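Aldehyde dehydrogenase (Burkholderia cenocepacia, PDB 4O6R) probably oxidises aldehydes with NAD(P)+ as a member of the aldehyde dehydrogenase family, and is captured here with adenosine monophosphate bound. Local coordinates at residues Gly286-Cys289 against Ile290-Ser293; Leu295-His298 against Glu299-Asp303. All blocks are in the same frame, centred on the assembly; numbering follows the deposited sequence. Where two conformers were deposited one is given.

Contact 1 (286-293) is a buried loop after helix 270-282; contact 2 (295-303) follows it along the chain, with strand 294-298 leading out of the first into the second. Their centres lie about 20 Å apart, and apart from adjoining in sequence they do not touch. Contact 1 sits near the ligand: the side chain of C289, probably the catalytic cysteine of this family, is about 8 Å from the bound AMP. The centre of contact 1 is about 11 Å from that of the chain. Contact 2 lies away from the annotated sites, its centre about 30 Å from that of the chain, where the same strand ends and turns into helix 302-315.

Contact 1 (Gly286-Cys289 against Ile290-Ser293); sequences GQAC and IAGS
The bond from A291 N to A288 O, 3.0 Å long, closes a tight bend while meeting the carbonyl from above its plane, 64° out of it; the N-H nevertheless points fairly straight at the oxygen, at 160°. It makes A288-A291 a type I beta turn with C289 and I290 at its corners. Two inverse gamma turns, centred on Q287 and G292, lie before and after it. A291 CB comes in against the A288 carbonyl, 3.3 Å from A288 O, and the A288 and A291 methyls come within 4.3 Å, CB to CB. This is the segment that carries the active-site cysteine motif of aldehyde dehydrogenases, and C289 is probably the catalytic nucleophile. Its side chain leads away from I290-S293, although C289 CB still lies 3.4 Å from I290 N; the residue was modelled in two conformers, so the place of the thiol is not settled. I290 sends its side chain away too, onto M441 and W443, while A291 leans on I281 of helix 270-282. A water can donate to C289 O and to A291 O, 2.8 Å from each, though other acceptors compete for its protons. Before the turn, Q287 O accepts hydrogen bonds from N284 ND2 and N157 ND2, and Q287 OE1 accepts another from T332 N.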
ATOM      1  N   GLY A 286       7.753 -35.344   9.869  1.00  9.99           N
ATOM      2  CA  GLY A 286       7.155 -34.527  10.921  1.00  9.95           C
ATOM      3  C   GLY A 286       8.007 -33.428  11.521  1.00 10.35           C
ATOM      4  O   GLY A 286       7.585 -32.768  12.496  1.00 10.60           O
ATOM      5  N   GLN A 287       9.165 -33.165  10.919  1.00 10.60           N
ATOM      6  CA  GLN A 287      10.108 -32.197  11.442  1.00 11.02           C
ATOM      7  C   GLN A 287       9.830 -30.847  10.777  1.00 11.26           C
ATOM      8  O   GLN A 287      10.563 -30.369   9.897  1.00 11.27           O
ATOM      9  CB  GLN A 287      11.544 -32.668  11.191  1.00 11.20           C
ATOM     10  CG  GLN A 287      11.862 -34.011  11.823  1.00 11.22           C
ATOM     11  CD  GLN A 287      13.157 -34.639  11.285  1.00 11.51           C
ATOM     12  OE1 GLN A 287      14.005 -35.093  12.048  1.00 11.50           O
ATOM     13  NE2 GLN A 287      13.303 -34.650   9.977  1.00 11.61           N
ATOM     14  N   ALA A 288       8.690 -30.284  11.174  1.00 11.29           N
ATOM     15  CA  ALA A 288       8.176 -29.071  10.602  1.00 11.14           C
ATOM     16  C   ALA A 288       7.407 -28.380  11.703  1.00 11.05           C
ATOM     17  O   ALA A 288       6.536 -28.969  12.317  1.00 10.54           O
ATOM     18  CB  ALA A 288       7.260 -29.369   9.411  1.00 11.15           C
ATOM     19  N   CYS A 289       7.720 -27.122  11.962  0.50 11.62           N
ATOM     20  CA  CYS A 289       7.046 -26.433  13.040  0.50 12.18           C
ATOM     21  C   CYS A 289       5.560 -26.218  12.711  0.50 11.38           C
ATOM     22  O   CYS A 289       4.769 -25.999  13.622  0.50 11.46           O
ATOM     23  CB  CYS A 289       7.762 -25.124  13.376  0.50 13.23           C
ATOM     24  SG  CYS A 289       9.516 -25.322  13.817  0.50 15.32           S
ATOM     25  N   ILE A 290       5.182 -26.312  11.428  1.00 10.44           N
ATOM     26  CA  ILE A 290       3.762 -26.266  11.034  1.00 10.01           C
ATOM     27  C   ILE A 290       3.097 -27.607  10.782  1.00  9.48           C
ATOM     28  O   ILE A 290       1.999 -27.661  10.196  1.00  9.48           O
ATOM     29  CB  ILE A 290       3.554 -25.405   9.764  1.00 10.01           C
ATOM     30  CG1 ILE A 290       4.504 -25.829   8.635  1.00 10.23           C
ATOM     31  CG2 ILE A 290       3.720 -23.946  10.155  1.00 10.15           C
ATOM     32  CD1 ILE A 290       4.142 -25.233   7.266  1.00 10.63           C
ATOM     33  N   ALA A 291       3.745 -28.682  11.220  1.00  9.14           N
ATOM     34  CA  ALA A 291       3.187 -30.019  11.028  1.00  8.91           C
ATOM     35  C   ALA A 291       1.799 -30.099  11.603  1.00  8.69           C
ATOM     36  O   ALA A 291       1.543 -29.540  12.656  1.00  8.76           O
ATOM     37  CB  ALA A 291       4.055 -31.046  11.700  1.00  9.02           C
ATOM     38  N   GLY A 292       0.911 -30.827  10.919  1.00  8.45           N
ATOM     39  CA  GLY A 292      -0.419 -31.114  11.426  1.00  8.28           C
ATOM     40  C   GLY A 292      -0.357 -32.191  12.500  1.00  8.21           C
ATOM     41  O   GLY A 292      -0.795 -33.330  12.269  1.00  8.05           O
ATOM     42  N   SER A 293       0.146 -31.824  13.681  1.00  8.14           N
ATOM     43  CA  SER A 293       0.426 -32.833  14.725  1.00  8.42           C
ATOM     44  C   SER A 293      -0.763 -33.208  15.610  1.00  8.55           C
ATOM     45  O   SER A 293      -0.649 -34.150  16.428  1.00  8.95           O
ATOM     46  CB  SER A 293       1.592 -32.388  15.616  1.00  8.53           C
ATOM     47  OG  SER A 293       1.389 -31.061  16.124  1.00  8.64           O
TER
HETATM   48  O   HOH W   1       2.769 -27.763  14.386  1.00 15.41           O

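Contact 2 (Leu295-His298 against Glu299-Asp303); sequences LVLH and ERIAD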
ATOM      1  N   LEU A 295      -4.651 -34.235  14.959  1.00  8.75           N
ATOM      2  CA  LEU A 295      -5.688 -34.523  14.004  1.00  8.87           C
ATOM      3  C   LEU A 295      -6.965 -34.550  14.790  1.00  8.91           C
ATOM      4  O   LEU A 295      -7.112 -35.350  15.717  1.00  9.33           O
ATOM      5  CB  LEU A 295      -5.377 -35.838  13.311  1.00  9.13           C
ATOM      6  CG  LEU A 295      -6.334 -36.308  12.252  1.00  9.48           C
ATOM      7  CD1 LEU A 295      -6.278 -35.382  11.064  1.00  9.41           C
ATOM      8  CD2 LEU A 295      -6.002 -37.735  11.874  1.00 10.00           C
ATOM      9  N   VAL A 296      -7.846 -33.606  14.493  1.00  8.67           N
ATOM     10  CA  VAL A 296      -9.008 -33.326  15.297  1.00  8.74           C
ATOM     11  C   VAL A 296     -10.219 -33.722  14.448  1.00  9.11           C
ATOM     12  O   VAL A 296     -10.572 -33.013  13.497  1.00  9.01           O
ATOM     13  CB  VAL A 296      -9.080 -31.834  15.695  1.00  8.61           C
ATOM     14  CG1 VAL A 296     -10.321 -31.583  16.542  1.00  8.75           C
ATOM     15  CG2 VAL A 296      -7.829 -31.403  16.447  1.00  8.43           C
ATOM     16  N   LEU A 297     -10.839 -34.861  14.764  1.00  9.29           N
ATOM     17  CA  LEU A 297     -11.792 -35.501  13.852  1.00  9.68           C
ATOM     18  C   LEU A 297     -13.207 -35.479  14.397  1.00 10.14           C
ATOM     19  O   LEU A 297     -13.429 -35.807  15.561  1.00 10.03           O
ATOM     20  CB  LEU A 297     -11.417 -36.969  13.654  1.00  9.81           C
ATOM     21  CG  LEU A 297     -10.031 -37.225  13.079  1.00  9.51           C
ATOM     22  CD1 LEU A 297      -9.783 -38.717  13.062  1.00  9.74           C
ATOM     23  CD2 LEU A 297      -9.909 -36.663  11.662  1.00  9.35           C
ATOM     24  N   HIS A 298     -14.162 -35.113  13.549  1.00 10.41           N
ATOM     25  CA  HIS A 298     -15.549 -35.142  13.941  1.00 11.35           C
ATOM     26  C   HIS A 298     -15.946 -36.591  14.243  1.00 12.25           C
ATOM     27  O   HIS A 298     -15.611 -37.503  13.499  1.00 11.87           O
ATOM     28  CB  HIS A 298     -16.456 -34.585  12.847  1.00 11.45           C
ATOM     29  CG  HIS A 298     -17.848 -34.331  13.319  1.00 11.91           C
ATOM     30  ND1 HIS A 298     -18.787 -35.329  13.399  1.00 12.48           N
ATOM     31  CD2 HIS A 298     -18.435 -33.227  13.824  1.00 12.12           C
ATOM     32  CE1 HIS A 298     -19.914 -34.849  13.896  1.00 12.84           C
ATOM     33  NE2 HIS A 298     -19.730 -33.568  14.152  1.00 12.73           N
ATOM     34  N   GLU A 299     -16.664 -36.771  15.331  1.00 14.13           N
ATOM     35  CA  GLU A 299     -17.060 -38.107  15.801  1.00 16.55           C
ATOM     36  C   GLU A 299     -17.733 -38.982  14.717  1.00 16.56           C
ATOM     37  O   GLU A 299     -17.543 -40.191  14.693  1.00 16.78           O
ATOM     38  CB  GLU A 299     -17.987 -37.983  17.021  1.00 19.06           C
ATOM     39  CG  GLU A 299     -18.266 -39.313  17.733  1.00 22.45           C
ATOM     40  CD  GLU A 299     -17.005 -39.910  18.395  1.00 25.47           C
ATOM     41  OE1 GLU A 299     -16.448 -39.218  19.305  1.00 29.74           O
ATOM     42  OE2 GLU A 299     -16.556 -41.035  18.003  1.00 25.90           O
ATOM     43  N   ARG A 300     -18.569 -38.380  13.877  1.00 16.86           N
ATOM     44  CA  ARG A 300     -19.281 -39.131  12.848  1.00 17.86           C
ATOM     45  C   ARG A 300     -18.368 -39.768  11.808  1.00 16.12           C
ATOM     46  O   ARG A 300     -18.718 -40.798  11.281  1.00 16.12           O
ATOM     47  CB  ARG A 300     -20.356 -38.273  12.149  1.00 19.60           C
ATOM     48  CG  ARG A 300     -21.541 -37.921  13.034  1.00 22.99           C
ATOM     49  CD  ARG A 300     -22.414 -39.160  13.264  1.00 27.56           C
ATOM     50  NE  ARG A 300     -23.137 -39.146  14.540  1.00 32.11           N
ATOM     51  CZ  ARG A 300     -24.356 -38.639  14.724  1.00 34.89           C
ATOM     52  NH1 ARG A 300     -25.017 -38.061  13.715  1.00 37.84           N
ATOM     53  NH2 ARG A 300     -24.909 -38.703  15.934  1.00 36.43           N
ATOM     54  N   ILE A 301     -17.218 -39.161  11.524  1.00 14.39           N
ATOM     55  CA  ILE A 301     -16.288 -39.690  10.504  1.00 13.62           C
ATOM     56  C   ILE A 301     -14.958 -40.203  11.064  1.00 12.97           C
ATOM     57  O   ILE A 301     -14.111 -40.718  10.320  1.00 12.42           O
ATOM     58  CB  ILE A 301     -16.057 -38.696   9.343  1.00 13.38           C
ATOM     59  CG1 ILE A 301     -15.554 -37.310   9.784  1.00 12.80           C
ATOM     60  CG2 ILE A 301     -17.343 -38.484   8.566  1.00 13.93           C
ATOM     61  CD1 ILE A 301     -14.145 -37.281  10.279  1.00 12.36           C
ATOM     62  N   ALA A 302     -14.768 -40.093  12.381  1.00 12.82           N
ATOM     63  CA  ALA A 302     -13.444 -40.406  12.961  1.00 12.62           C
ATOM     64  C   ALA A 302     -12.986 -41.819  12.666  1.00 13.02           C
ATOM     65  O   ALA A 302     -11.887 -42.007  12.179  1.00 12.55           O
ATOM     66  CB  ALA A 302     -13.445 -40.138  14.452  1.00 12.58           C
ATOM     67  N   ASP A 303     -13.857 -42.805  12.897  1.00 13.87           N
ATOM     68  CA  ASP A 303     -13.482 -44.191  12.718  1.00 14.93           C
ATOM     69  C   ASP A 303     -13.206 -44.512  11.258  1.00 14.28           C
ATOM     70  O   ASP A 303     -12.197 -45.137  10.947  1.00 14.17           O
ATOM     71  CB  ASP A 303     -14.528 -45.134  13.342  1.00 16.72           C
ATOM     72  CG  ASP A 303     -14.660 -44.916  14.868  1.00 17.87           C
ATOM     73  OD1 ASP A 303     -13.662 -45.049  15.576  1.00 18.79           O
ATOM     74  OD2 ASP A 303     -15.747 -44.526  15.368  1.00 20.85           O
TER
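H298 and R300 run side by side, their side chains pointing the same way, with the imidazole and guanidinium planes almost perpendicular at 82°. The imidazole turns an edge to the arginine: R300 CA lies in the ring plane, and R300 CG comes to 3.6 Å from H298 CE1. The backbone N of R300 donates to H298 ND1 over 3.1 Å, a fairly straight bond although the nitrogen is tilted 23° from the ring plane. H298 carries its CG anti to the backbone N (chi1 -168°), which swings the ring forward over the turn and brings ND1 onto that amide; the ring also stacks edge-to-face with F401 of strand 395-401. The H298 carbonyl is used as well, since I301 N donates to H298 O at 3.0 Å, approaching from above the carbonyl plane. The I301 side chain curls back to the strand end, its CD1 lying 3.5 Å from H298 O. L297 points toward the following turn and sets its CB 3.8 Å from A302 CB, with CD1 reaching along A302. Strand 294-298, an inner strand of the seven-stranded mixed sheet, thus passes through a short turn into helix 302-315; L297 also packs on F305 and L306 of that helix. E299 turns away from the strand to a salt bridge with R400, which D303 shares. Because H298 ND1 accepts an N-H, a neutral ring would probably carry its proton on NE2, and the arginine, with R300 NE 5.9 Å from H298 ND1, may weakly disfavour a second proton.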